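Local coordinates for protein shikimate dehydrogenase (PDB 3U62) that probably catalyses the reversible NADPH-linked reduction of 3-dehydroshikimate to shikimate, a step of chorismate biosynthesis, at residues A[136-141]-A[153-158]; A[110-115]-A[162-167]; A[158-163]-A[181-186]; A[119-124]-A[146-151]; A[168-173]-A[188-193]. All coordinates share one frame; numbering follows the deposited sequence.

All five contacts lie in the nucleotide-binding half, built on a parallel six-stranded sheet. From the N terminus, strand 111-114 opens contact 2. Helix 118-129 then opens contact 4, and strand 135-139 opens contact 1. Contact 4 closes at 146-151 and contact 1 at 153-158, so these two cross. Both are nested inside the loop that contact 2 closes with 162-167. Contact 3 starts at 158-163, sharing D158 with contact 1 and helix 160-165 with contact 2. Contact 5 starts at 168-173. Contact 3 closes at 181-186 before contact 5 closes at 188-193, so they also cross. Together they pair strand 135-139 with edge strand 153-156 and tie helices 118-129, 160-165 and 187-190 to their surroundings.

Contact 1 (A[136-141]-A[153-158]); sequences WVVNRT and KIFSLD. With SO4 (sulfate ion), chain E; SO4 (sulfate ion), chain D.
F155 and W136 meet in a T-shaped pair. The F155 edge faces the five-membered ring of W136, with centroids 5.7 Å apart and planes at 77°. F155 CE1 also touches W136 CB at 3.7 Å. K153 runs alongside the indole, its CB 3.9 Å from W136 CD1 and its chain extended. V138 shares this sheet face. Its CG2 leans on F155 CB, while CG1 packs against L157. V137 and I154 are on the other face.

The two strands are parallel and bonded in register. V137 N donates to K153 O at 2.7 Å, F155 N to V137 O at 2.7 Å and N139 N to F155 O at 3.1 Å.

At the C-terminal end N139 crosses I154, with OD1 near CG2. Its CG sits between backbone N and carbonyl carbon (chi1 83°). From there ND2 donates to O2 of the chain E sulfate at 2.9 Å. R140 NE meets O3 of that sulfate in the guanidinium plane at 2.9 Å, an almost straight bond (176°). NH2 reaches the chain D sulfate. T141 N and OG1 also bind the chain E ion. With an alanine at N139, sulfate O2 would probably lose its side-chain amide donor, leaving mainly T141 N and OG1, and I154 CG2 its contact with OD1. This donor-rich cradle is consistent with the predicted NADP(+) site, where a cofactor phosphate probably replaces sulfate.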
# COMPACT_ATOMS: atom_id res chain seq x y z
N TRP A 136 -9.17 11.02 -9.99
CA TRP A 136 -9.67 10.19 -11.07
C TRP A 136 -9.11 8.78 -10.94
O TRP A 136 -7.90 8.57 -11.05
CB TRP A 136 -9.29 10.76 -12.44
CG TRP A 136 -9.71 12.19 -12.68
CD1 TRP A 136 -10.73 12.86 -12.06
CD2 TRP A 136 -9.14 13.10 -13.62
NE1 TRP A 136 -10.82 14.14 -12.55
CE2 TRP A 136 -9.86 14.32 -13.51
CE3 TRP A 136 -8.09 13.02 -14.54
CZ2 TRP A 136 -9.56 15.44 -14.29
CZ3 TRP A 136 -7.79 14.14 -15.32
CH2 TRP A 136 -8.53 15.33 -15.19
N VAL A 137 -10.00 7.82 -10.69
CA VAL A 137 -9.62 6.42 -10.59
C VAL A 137 -9.69 5.77 -11.96
O VAL A 137 -10.69 5.91 -12.67
CB VAL A 137 -10.50 5.66 -9.57
CG1 VAL A 137 -10.20 4.17 -9.58
CG2 VAL A 137 -10.31 6.23 -8.17
N VAL A 138 -8.63 5.07 -12.33
CA VAL A 138 -8.59 4.29 -13.56
C VAL A 138 -8.33 2.84 -13.17
O VAL A 138 -7.26 2.51 -12.65
CB VAL A 138 -7.48 4.79 -14.52
CG1 VAL A 138 -7.46 3.97 -15.80
CG2 VAL A 138 -7.69 6.26 -14.85
N ASN A 139 -9.32 1.97 -13.40
CA ASN A 139 -9.19 0.58 -12.97
C ASN A 139 -9.66 -0.45 -14.00
O ASN A 139 -10.17 -0.10 -15.07
CB ASN A 139 -9.86 0.36 -11.61
CG ASN A 139 -11.36 0.13 -11.72
OD1 ASN A 139 -12.08 0.93 -12.32
ND2 ASN A 139 -11.83 -0.96 -11.12
N ARG A 140 -9.48 -1.73 -13.66
CA ARG A 140 -9.68 -2.82 -14.60
C ARG A 140 -10.99 -3.59 -14.39
O ARG A 140 -11.65 -3.95 -15.37
CB ARG A 140 -8.50 -3.79 -14.54
CG ARG A 140 -7.17 -3.19 -14.99
CD ARG A 140 -5.98 -4.00 -14.50
NE ARG A 140 -5.88 -4.00 -13.04
CZ ARG A 140 -4.97 -4.68 -12.34
NH1 ARG A 140 -4.06 -5.43 -12.96
NH2 ARG A 140 -4.97 -4.61 -11.02
N THR A 141 -11.36 -3.82 -13.13
CA THR A 141 -12.49 -4.71 -12.83
C THR A 141 -13.75 -3.97 -12.39
O THR A 141 -13.67 -2.98 -11.65
CB THR A 141 -12.12 -5.76 -11.75
OG1 THR A 141 -11.91 -5.11 -10.49
CG2 THR A 141 -10.86 -6.53 -12.13
N LYS A 153 -13.97 10.28 -9.73
CA LYS A 153 -14.44 9.89 -11.06
C LYS A 153 -13.78 8.57 -11.43
O LYS A 153 -12.63 8.32 -11.04
CB LYS A 153 -14.14 10.97 -12.09
CG LYS A 153 -14.91 12.26 -11.87
CD LYS A 153 -14.68 13.26 -12.98
CE LYS A 153 -15.50 14.53 -12.76
NZ LYS A 153 -15.37 15.49 -13.88
N ILE A 154 -14.49 7.73 -12.16
CA ILE A 154 -14.00 6.39 -12.48
C ILE A 154 -13.93 6.15 -13.99
O ILE A 154 -14.89 6.40 -14.71
CB ILE A 154 -14.83 5.28 -11.77
CG1 ILE A 154 -14.86 5.51 -10.25
CG2 ILE A 154 -14.26 3.89 -12.07
CD1 ILE A 154 -15.98 4.79 -9.52
N PHE A 155 -12.77 5.68 -14.44
CA PHE A 155 -12.49 5.43 -15.85
C PHE A 155 -11.92 4.02 -16.04
O PHE A 155 -11.40 3.43 -15.09
CB PHE A 155 -11.49 6.46 -16.39
CG PHE A 155 -11.93 7.89 -16.20
CD1 PHE A 155 -11.48 8.64 -15.12
CD2 PHE A 155 -12.80 8.49 -17.11
CE1 PHE A 155 -11.88 9.96 -14.94
CE2 PHE A 155 -13.21 9.81 -16.94
CZ PHE A 155 -12.75 10.54 -15.86
N SER A 156 -12.04 3.49 -17.25
CA SER A 156 -11.45 2.19 -17.58
C SER A 156 -10.00 2.36 -18.04
O SER A 156 -9.58 3.46 -18.40
CB SER A 156 -12.30 1.48 -18.64
OG SER A 156 -12.63 2.34 -19.71
N LEU A 157 -9.25 1.26 -18.04
CA LEU A 157 -7.81 1.30 -18.30
C LEU A 157 -7.44 1.77 -19.72
O LEU A 157 -6.34 2.30 -19.93
CB LEU A 157 -7.15 -0.06 -18.00
CG LEU A 157 -5.64 -0.09 -17.76
CD1 LEU A 157 -5.26 0.52 -16.42
CD2 LEU A 157 -5.10 -1.51 -17.88
N ASP A 158 -8.35 1.59 -20.67
CA ASP A 158 -8.14 2.10 -22.03
C ASP A 158 -8.14 3.63 -22.09
O ASP A 158 -7.64 4.22 -23.05
CB ASP A 158 -9.19 1.54 -22.99
CG ASP A 158 -10.61 1.84 -22.55
OD1 ASP A 158 -11.04 1.27 -21.53
OD2 ASP A 158 -11.29 2.65 -23.22
S SO4 E . -8.38 -3.12 -10.46
O1 SO4 E . -8.01 -4.52 -10.63
O2 SO4 E . -9.83 -2.98 -10.62
O3 SO4 E . -7.71 -2.31 -11.48
O4 SO4 E . -7.98 -2.66 -9.14
S SO4 D . -3.42 -6.13 -7.69
O1 SO4 D . -3.45 -7.59 -7.75
O2 SO4 D . -4.73 -5.62 -7.26
O3 SO4 D . -3.11 -5.59 -9.02
O4 SO4 D . -2.41 -5.70 -6.74
O HOH W 1 -10.33 -1.17 -17.61

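Contact 2 (A[110-115]-A[162-167]); sequences PVVVVG and EVVKKA
V112, on a central strand of the Rossmann-type sheet, points at the C-terminal end of helix 160-165. Its CG2 enters the dip between V163 and A167, 3.6 Å from A167 CB and 4.3 Å from V163 CG2. Its CG1 touches V164 CG2 alone, at 4.2 Å. With chi1 at 175°, CG1 is trans to the V112 N and both branches face the helix.

A167 is the bump that meets CG2. Its CB touches both V112 CG2 and P110 O, the latter at 3.5 Å. The bonds K166 N to V163 O and A167 N to V164 O end the helix, and A167 comes next to the strand. V138 and L170, from the strands next to 111-114, also touch V112 and widen the apolar layer. P110 follows a cis peptide bond, and its ring lies against the backbone of the turn: P110 CD is 3.6 Å from K166 O.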
# COMPACT_ATOMS: atom_id res chain seq x y z
N PRO A 110 -5.23 17.68 -11.28
CA PRO A 110 -5.91 16.42 -10.91
C PRO A 110 -4.96 15.27 -10.62
O PRO A 110 -3.83 15.25 -11.11
CB PRO A 110 -6.74 16.10 -12.16
CG PRO A 110 -6.89 17.40 -12.86
CD PRO A 110 -5.60 18.09 -12.65
N VAL A 111 -5.43 14.33 -9.81
CA VAL A 111 -4.66 13.15 -9.43
C VAL A 111 -5.30 11.90 -10.02
O VAL A 111 -6.50 11.67 -9.84
CB VAL A 111 -4.56 13.00 -7.90
CG1 VAL A 111 -3.72 11.79 -7.52
CG2 VAL A 111 -3.96 14.26 -7.27
N VAL A 112 -4.51 11.11 -10.74
CA VAL A 112 -4.96 9.82 -11.27
C VAL A 112 -4.48 8.70 -10.35
O VAL A 112 -3.30 8.63 -10.01
CB VAL A 112 -4.48 9.58 -12.73
CG1 VAL A 112 -4.85 8.19 -13.21
CG2 VAL A 112 -5.07 10.62 -13.66
N VAL A 113 -5.41 7.83 -9.96
CA VAL A 113 -5.10 6.65 -9.16
C VAL A 113 -5.41 5.41 -10.00
O VAL A 113 -6.56 5.20 -10.40
CB VAL A 113 -5.92 6.63 -7.84
CG1 VAL A 113 -5.64 5.35 -7.05
CG2 VAL A 113 -5.61 7.86 -6.99
N VAL A 114 -4.39 4.61 -10.28
CA VAL A 114 -4.56 3.39 -11.06
C VAL A 114 -4.86 2.22 -10.13
O VAL A 114 -4.06 1.90 -9.24
CB VAL A 114 -3.33 3.07 -11.95
CG1 VAL A 114 -3.62 1.90 -12.88
CG2 VAL A 114 -2.92 4.29 -12.75
N GLY A 115 -6.01 1.58 -10.34
CA GLY A 115 -6.47 0.49 -9.48
C GLY A 115 -7.61 0.92 -8.58
O GLY A 115 -7.83 2.11 -8.36
N GLU A 162 -5.29 9.03 -22.05
CA GLU A 162 -5.98 10.31 -22.22
C GLU A 162 -6.14 11.06 -20.90
O GLU A 162 -5.96 12.29 -20.85
CB GLU A 162 -7.37 10.12 -22.82
CG GLU A 162 -7.41 9.60 -24.24
CD GLU A 162 -8.74 8.94 -24.55
OE1 GLU A 162 -9.81 9.58 -24.36
OE2 GLU A 162 -8.73 7.78 -24.99
N VAL A 163 -6.49 10.34 -19.83
CA VAL A 163 -6.77 10.99 -18.55
C VAL A 163 -5.50 11.50 -17.86
O VAL A 163 -5.53 12.56 -17.21
CB VAL A 163 -7.62 10.10 -17.58
CG1 VAL A 163 -8.98 9.77 -18.19
CG2 VAL A 163 -6.88 8.84 -17.18
N VAL A 164 -4.40 10.77 -18.00
CA VAL A 164 -3.11 11.19 -17.43
C VAL A 164 -2.61 12.48 -18.08
O VAL A 164 -2.01 13.32 -17.41
CB VAL A 164 -2.05 10.06 -17.50
CG1 VAL A 164 -0.65 10.57 -17.14
CG2 VAL A 164 -2.42 8.91 -16.58
N LYS A 165 -2.87 12.63 -19.37
CA LYS A 165 -2.53 13.84 -20.11
C LYS A 165 -3.12 15.11 -19.47
O LYS A 165 -2.52 16.18 -19.53
CB LYS A 165 -2.98 13.71 -21.58
CG LYS A 165 -2.66 14.91 -22.48
CD LYS A 165 -1.17 15.08 -22.72
CE LYS A 165 -0.89 16.31 -23.56
NZ LYS A 165 0.57 16.54 -23.76
N LYS A 166 -4.30 14.96 -18.86
CA LYS A 166 -5.01 16.08 -18.23
C LYS A 166 -4.73 16.21 -16.72
O LYS A 166 -5.32 17.06 -16.05
CB LYS A 166 -6.52 15.95 -18.47
CG LYS A 166 -6.93 16.10 -19.93
CD LYS A 166 -8.45 16.08 -20.10
CE LYS A 166 -8.81 16.37 -21.58
NZ LYS A 166 -10.28 16.43 -21.80
N ALA A 167 -3.83 15.38 -16.21
CA ALA A 167 -3.55 15.32 -14.78
C ALA A 167 -2.16 15.85 -14.42
O ALA A 167 -1.33 16.09 -15.30
CB ALA A 167 -3.71 13.89 -14.28

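Contact 3 (A[158-163]-A[181-186]); sequences DQLDEV and EELPVS
The carboxylate of D161 is the flat group that meets S186. S186 OG donates to D161 OD2 at 2.6 Å, on the syn lone pair. S186 N comes to the same oxygen from above the plane, 57° out of it, at 2.9 Å. The D161 side chain leaves on the far side from its own N (chi1 -169°), which swings the carboxylate off the helix toward S186. S189 OG is a further hydrogen-bond partner of OD2.

The pyrrolidine ring of P184 is touched from L160, whose CD2 lies 4.0 Å from P184 CD. That methyl also packs on L183 CB at 3.9 Å and near V185 CB, with L160 and L183 crossing at about a right angle. L160 also touches V112, V114 and V138 and so packs the start of helix 160-165 on the sheet.

P184 is the centre of an inverse gamma turn, closed by V185 N to L183 O at 2.8 Å. The turn presents P184 O to the helix. A water joins the two segments there, accepting from D161 N at 3.0 Å and donating to P184 O at 2.7 Å.

S186 is also the N-cap of helix 187-190. D161 thus holds the N-cap residue of that helix. Several donors converge on one oxygen beside a helix N terminus, which would probably stabilise the ionised carboxylate.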
# COMPACT_ATOMS: atom_id res chain seq x y z
N ASP A 158 -8.35 1.59 -20.67
CA ASP A 158 -8.14 2.10 -22.03
C ASP A 158 -8.14 3.63 -22.09
O ASP A 158 -7.64 4.22 -23.05
CB ASP A 158 -9.19 1.54 -22.99
CG ASP A 158 -10.61 1.84 -22.55
OD1 ASP A 158 -11.04 1.27 -21.53
OD2 ASP A 158 -11.29 2.65 -23.22
N GLN A 159 -8.68 4.25 -21.05
CA GLN A 159 -8.75 5.71 -20.96
C GLN A 159 -7.55 6.30 -20.22
O GLN A 159 -7.41 7.53 -20.14
CB GLN A 159 -10.05 6.15 -20.28
CG GLN A 159 -11.31 5.73 -21.01
CD GLN A 159 -12.57 6.13 -20.26
OE1 GLN A 159 -12.91 5.54 -19.23
NE2 GLN A 159 -13.27 7.13 -20.78
N LEU A 160 -6.68 5.44 -19.69
CA LEU A 160 -5.54 5.88 -18.87
C LEU A 160 -4.68 6.93 -19.55
O LEU A 160 -4.38 7.97 -18.96
CB LEU A 160 -4.68 4.69 -18.42
CG LEU A 160 -3.49 5.02 -17.50
CD1 LEU A 160 -3.97 5.56 -16.15
CD2 LEU A 160 -2.62 3.79 -17.29
N ASP A 161 -4.29 6.66 -20.79
CA ASP A 161 -3.42 7.54 -21.55
C ASP A 161 -4.01 8.95 -21.70
O ASP A 161 -3.30 9.95 -21.49
CB ASP A 161 -3.12 6.93 -22.92
CG ASP A 161 -2.02 7.66 -23.67
OD1 ASP A 161 -2.05 7.64 -24.91
OD2 ASP A 161 -1.13 8.25 -23.01
N GLU A 162 -5.29 9.03 -22.05
CA GLU A 162 -5.98 10.31 -22.22
C GLU A 162 -6.14 11.06 -20.90
O GLU A 162 -5.96 12.29 -20.85
CB GLU A 162 -7.37 10.12 -22.82
CG GLU A 162 -7.41 9.60 -24.24
CD GLU A 162 -8.74 8.94 -24.55
OE1 GLU A 162 -9.81 9.58 -24.36
OE2 GLU A 162 -8.73 7.78 -24.99
N VAL A 163 -6.49 10.34 -19.83
CA VAL A 163 -6.77 10.99 -18.55
C VAL A 163 -5.50 11.50 -17.86
O VAL A 163 -5.53 12.56 -17.21
CB VAL A 163 -7.62 10.10 -17.58
CG1 VAL A 163 -8.98 9.77 -18.19
CG2 VAL A 163 -6.88 8.84 -17.18
N GLU A 181 5.86 -5.36 -16.12
CA GLU A 181 4.79 -4.95 -17.03
C GLU A 181 4.67 -3.43 -17.12
O GLU A 181 5.01 -2.71 -16.18
CB GLU A 181 3.43 -5.54 -16.61
CG GLU A 181 3.42 -7.04 -16.33
CD GLU A 181 3.57 -7.36 -14.85
OE1 GLU A 181 4.29 -6.63 -14.14
OE2 GLU A 181 2.97 -8.36 -14.40
N GLU A 182 4.18 -2.96 -18.27
CA GLU A 182 3.97 -1.54 -18.51
C GLU A 182 2.49 -1.18 -18.48
O GLU A 182 1.65 -1.96 -18.91
CB GLU A 182 4.56 -1.14 -19.87
CG GLU A 182 6.06 -1.27 -19.98
CD GLU A 182 6.58 -0.88 -21.35
OE1 GLU A 182 6.17 0.18 -21.87
OE2 GLU A 182 7.42 -1.62 -21.90
N LEU A 183 2.19 0.02 -17.98
CA LEU A 183 0.84 0.56 -18.04
C LEU A 183 0.63 1.27 -19.38
O LEU A 183 1.57 1.83 -19.94
CB LEU A 183 0.60 1.54 -16.88
CG LEU A 183 0.38 0.93 -15.49
CD1 LEU A 183 0.60 1.99 -14.41
CD2 LEU A 183 -1.01 0.31 -15.36
N PRO A 184 -0.62 1.24 -19.90
CA PRO A 184 -0.92 1.90 -21.18
C PRO A 184 -0.97 3.42 -21.06
O PRO A 184 -2.05 4.02 -21.09
CB PRO A 184 -2.29 1.32 -21.56
CG PRO A 184 -2.91 0.94 -20.26
CD PRO A 184 -1.79 0.52 -19.36
N VAL A 185 0.21 4.04 -20.92
CA VAL A 185 0.33 5.49 -20.82
C VAL A 185 1.58 5.97 -21.57
O VAL A 185 2.65 5.38 -21.44
CB VAL A 185 0.30 5.97 -19.33
CG1 VAL A 185 1.43 5.36 -18.51
CG2 VAL A 185 0.32 7.50 -19.24
N SER A 186 1.41 7.03 -22.35
CA SER A 186 2.46 7.52 -23.24
C SER A 186 3.45 8.45 -22.55
O SER A 186 3.17 8.99 -21.48
CB SER A 186 1.84 8.25 -24.44
OG SER A 186 1.04 9.36 -24.00
O HOH W 2 -4.67 3.91 -21.88

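Contact 4 (A[119-124]-A[146-151]); sequences AARAVI and KALDFP
I124 and R121 of helix 118-129 meet F150 and L148 of the loop before strand 153-156. The helix is the first of the Rossmann fold, following the glycine-rich turn predicted to bind NADP(+).

One CH-pi contact stands out. I124 CG2 lies over a face of the F150 ring, 4.0 Å from its centroid and 27° off the normal. The methyl's nearest ring atom is F150 CG, at 3.6 Å. With CG1 beside the backbone N (chi1 -63°), CG2 extends away from that N and over the F150 ring. The far part of the ring rests on the helix backbone, with F150 CE1 3.8 Å from R121 O.

The remaining packing is aliphatic, with L148 at its centre. L148 CD2 is 3.8 Å from R121 CG and 4.0 Å from I124 CD1. V137 of strand 135-139 touches both I124 and L148.

R121 splits its roles. Its methylene groups pack here, while its chain bends at chi3 and takes the guanidinium to other partners. NE is bonded to I79 O and NH2 to K80 O, joining the helix to the end of helix 74-79 and the residue after it. A147 CB lies 4.3 Å from R121 NH1.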
# COMPACT_ATOMS: atom_id res chain seq x y z
N ALA A 119 -5.27 -1.18 -1.78
CA ALA A 119 -4.17 -0.22 -1.89
C ALA A 119 -4.66 1.11 -2.45
O ALA A 119 -4.31 2.17 -1.92
CB ALA A 119 -3.06 -0.79 -2.77
N ALA A 120 -5.48 1.05 -3.49
CA ALA A 120 -6.07 2.25 -4.10
C ALA A 120 -6.93 3.01 -3.11
O ALA A 120 -6.82 4.23 -3.00
CB ALA A 120 -6.88 1.88 -5.31
N ARG A 121 -7.79 2.29 -2.38
CA ARG A 121 -8.70 2.90 -1.42
C ARG A 121 -7.94 3.57 -0.27
O ARG A 121 -8.39 4.59 0.26
CB ARG A 121 -9.74 1.89 -0.92
CG ARG A 121 -10.65 1.36 -2.03
CD ARG A 121 -11.85 0.59 -1.50
NE ARG A 121 -11.47 -0.65 -0.80
CZ ARG A 121 -11.34 -1.84 -1.38
NH1 ARG A 121 -11.55 -1.99 -2.68
NH2 ARG A 121 -10.99 -2.89 -0.65
N ALA A 122 -6.80 3.00 0.11
CA ALA A 122 -5.92 3.61 1.10
C ALA A 122 -5.30 4.90 0.56
O ALA A 122 -5.23 5.91 1.28
CB ALA A 122 -4.83 2.63 1.53
N VAL A 123 -4.86 4.87 -0.69
CA VAL A 123 -4.29 6.04 -1.35
C VAL A 123 -5.33 7.16 -1.48
O VAL A 123 -5.04 8.31 -1.16
CB VAL A 123 -3.68 5.68 -2.74
CG1 VAL A 123 -3.40 6.93 -3.57
CG2 VAL A 123 -2.40 4.88 -2.56
N ILE A 124 -6.54 6.81 -1.91
CA ILE A 124 -7.63 7.78 -2.04
C ILE A 124 -7.95 8.42 -0.69
O ILE A 124 -8.08 9.65 -0.60
CB ILE A 124 -8.91 7.15 -2.66
CG1 ILE A 124 -8.63 6.67 -4.09
CG2 ILE A 124 -10.06 8.16 -2.67
CD1 ILE A 124 -9.58 5.58 -4.57
N LYS A 146 -17.26 -0.90 -8.26
CA LYS A 146 -18.52 -0.84 -7.53
C LYS A 146 -18.33 -0.82 -6.01
O LYS A 146 -19.26 -0.48 -5.27
CB LYS A 146 -19.47 -1.96 -7.97
CG LYS A 146 -20.05 -1.72 -9.36
CD LYS A 146 -20.97 -2.84 -9.81
CE LYS A 146 -21.61 -2.50 -11.16
NZ LYS A 146 -22.45 -3.62 -11.67
N ALA A 147 -17.14 -1.19 -5.55
CA ALA A 147 -16.79 -1.12 -4.14
C ALA A 147 -16.32 0.28 -3.74
O ALA A 147 -16.14 0.57 -2.55
CB ALA A 147 -15.73 -2.16 -3.80
N LEU A 148 -16.12 1.16 -4.73
CA LEU A 148 -15.67 2.52 -4.48
C LEU A 148 -16.83 3.43 -4.10
O LEU A 148 -17.76 3.63 -4.90
CB LEU A 148 -14.95 3.09 -5.70
CG LEU A 148 -13.57 2.54 -6.08
CD1 LEU A 148 -13.16 3.09 -7.44
CD2 LEU A 148 -12.52 2.88 -5.02
N ASP A 149 -16.77 3.99 -2.89
CA ASP A 149 -17.79 4.92 -2.42
C ASP A 149 -17.26 6.35 -2.29
O ASP A 149 -18.02 7.28 -2.02
CB ASP A 149 -18.36 4.46 -1.08
CG ASP A 149 -19.15 3.16 -1.20
OD1 ASP A 149 -19.74 2.90 -2.27
OD2 ASP A 149 -19.17 2.40 -0.21
N PHE A 150 -15.95 6.51 -2.50
CA PHE A 150 -15.28 7.81 -2.40
C PHE A 150 -15.74 8.78 -3.50
O PHE A 150 -16.18 8.34 -4.56
CB PHE A 150 -13.77 7.62 -2.48
CG PHE A 150 -13.17 6.92 -1.29
CD1 PHE A 150 -12.69 5.62 -1.41
CD2 PHE A 150 -13.08 7.56 -0.06
CE1 PHE A 150 -12.13 4.97 -0.31
CE2 PHE A 150 -12.53 6.91 1.04
CZ PHE A 150 -12.05 5.62 0.92
N PRO A 151 -15.62 10.10 -3.24
CA PRO A 151 -16.00 11.11 -4.23
C PRO A 151 -14.94 11.24 -5.34
O PRO A 151 -14.19 12.22 -5.38
CB PRO A 151 -16.10 12.40 -3.40
CG PRO A 151 -15.18 12.18 -2.26
CD PRO A 151 -15.19 10.71 -1.97

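Contact 5 (A[168-173]-A[188-193]); sequences KSLFNT and DSLKNL
In the beta-alpha-beta unit of strand 169-172, helix 187-190 and strand 195-198, L170 of the first strand meets L190 and L193 at the helix end. L170 CD2 touches L190 CD2 at 3.7 Å, methyl against methyl. L193 comes in beside it, with CD1 3.8 Å from L170 CB. Its other methyl turns onto the strand backbone, and CD2 lies 3.5 Å from K168 C.

A type I turn from L190 to L193 brings the two leucines to the same side. It is closed by L193 N to L190 O at 3.0 Å. L193 CG lies beside its backbone N (chi1 -66°), and its methyls reach L170 and the K168 carbonyl. An alanine in place of L193 would probably leave a gap beside L170 CB and lose the CD2 methyl over the K168 carbonyl.

V164 of helix 160-165 touches both L170 and L193. V112 and V114 of the neighbouring strand also touch L170. The contact therefore fills the space between two helices and the sheet, just before the chain enters strand 195-198.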
# COMPACT_ATOMS: atom_id res chain seq x y z
N LYS A 168 -1.92 16.03 -13.13
CA LYS A 168 -0.64 16.51 -12.63
C LYS A 168 0.08 15.49 -11.73
O LYS A 168 1.29 15.57 -11.56
CB LYS A 168 -0.80 17.85 -11.90
CG LYS A 168 -1.15 19.01 -12.81
CD LYS A 168 -0.91 20.35 -12.14
CE LYS A 168 -1.29 21.50 -13.05
NZ LYS A 168 -0.90 22.82 -12.47
N SER A 169 -0.68 14.55 -11.17
CA SER A 169 -0.10 13.48 -10.36
C SER A 169 -0.65 12.11 -10.76
O SER A 169 -1.83 11.99 -11.10
CB SER A 169 -0.35 13.72 -8.87
OG SER A 169 0.24 14.94 -8.45
N LEU A 170 0.21 11.10 -10.71
CA LEU A 170 -0.17 9.73 -11.04
C LEU A 170 0.28 8.76 -9.95
O LEU A 170 1.45 8.75 -9.55
CB LEU A 170 0.41 9.31 -12.39
CG LEU A 170 0.23 7.86 -12.86
CD1 LEU A 170 -1.23 7.55 -13.16
CD2 LEU A 170 1.10 7.58 -14.08
N PHE A 171 -0.66 7.94 -9.48
CA PHE A 171 -0.39 6.89 -8.50
C PHE A 171 -0.71 5.53 -9.12
O PHE A 171 -1.85 5.30 -9.54
CB PHE A 171 -1.26 7.06 -7.25
CG PHE A 171 -0.85 8.20 -6.35
CD1 PHE A 171 -1.09 9.52 -6.72
CD2 PHE A 171 -0.26 7.95 -5.12
CE1 PHE A 171 -0.73 10.57 -5.88
CE2 PHE A 171 0.11 9.00 -4.28
CZ PHE A 171 -0.13 10.31 -4.66
N ASN A 172 0.28 4.64 -9.19
CA ASN A 172 -0.01 3.24 -9.46
C ASN A 172 -0.19 2.50 -8.15
O ASN A 172 0.70 2.51 -7.30
CB ASN A 172 1.07 2.55 -10.29
CG ASN A 172 0.85 1.04 -10.39
OD1 ASN A 172 1.71 0.25 -9.99
ND2 ASN A 172 -0.31 0.65 -10.90
N THR A 173 -1.34 1.85 -7.99
CA THR A 173 -1.62 1.07 -6.78
C THR A 173 -1.82 -0.42 -7.08
O THR A 173 -2.10 -1.21 -6.18
CB THR A 173 -2.84 1.62 -6.00
OG1 THR A 173 -4.05 1.28 -6.69
CG2 THR A 173 -2.76 3.14 -5.83
N ASP A 188 4.21 11.34 -23.77
CA ASP A 188 3.53 12.63 -23.89
C ASP A 188 2.62 12.92 -22.70
O ASP A 188 2.56 14.05 -22.21
CB ASP A 188 2.73 12.69 -25.20
CG ASP A 188 1.99 14.01 -25.37
OD1 ASP A 188 0.74 13.98 -25.45
OD2 ASP A 188 2.65 15.07 -25.43
N SER A 189 1.90 11.89 -22.24
CA SER A 189 1.00 12.03 -21.10
C SER A 189 1.75 12.11 -19.77
O SER A 189 1.33 12.84 -18.86
CB SER A 189 -0.01 10.87 -21.07
OG SER A 189 -0.82 10.86 -22.24
N LEU A 190 2.85 11.38 -19.66
CA LEU A 190 3.65 11.34 -18.43
C LEU A 190 4.52 12.57 -18.23
O LEU A 190 4.73 13.01 -17.09
CB LEU A 190 4.54 10.09 -18.40
CG LEU A 190 3.91 8.71 -18.25
CD1 LEU A 190 4.93 7.63 -18.58
CD2 LEU A 190 3.35 8.49 -16.85
N LYS A 191 5.03 13.13 -19.32
CA LYS A 191 6.13 14.11 -19.27
C LYS A 191 5.89 15.33 -18.39
O LYS A 191 6.82 15.82 -17.74
CB LYS A 191 6.54 14.55 -20.69
CG LYS A 191 5.51 15.41 -21.42
CD LYS A 191 5.97 15.79 -22.81
CE LYS A 191 4.96 16.70 -23.48
NZ LYS A 191 5.33 17.02 -24.89
N ASN A 192 4.66 15.82 -18.36
CA ASN A 192 4.33 17.04 -17.64
C ASN A 192 3.69 16.82 -16.27
O ASN A 192 3.23 17.77 -15.64
CB ASN A 192 3.46 17.96 -18.49
CG ASN A 192 4.23 18.61 -19.63
OD1 ASN A 192 5.45 18.79 -19.55
ND2 ASN A 192 3.52 18.98 -20.68
N LEU A 193 3.65 15.56 -15.83
CA LEU A 193 3.25 15.27 -14.46
C LEU A 193 4.29 15.84 -13.49
O LEU A 193 5.48 15.91 -13.82
CB LEU A 193 3.12 13.76 -14.23
CG LEU A 193 2.03 12.98 -14.98
CD1 LEU A 193 2.27 11.49 -14.84
CD2 LEU A 193 0.63 13.35 -14.50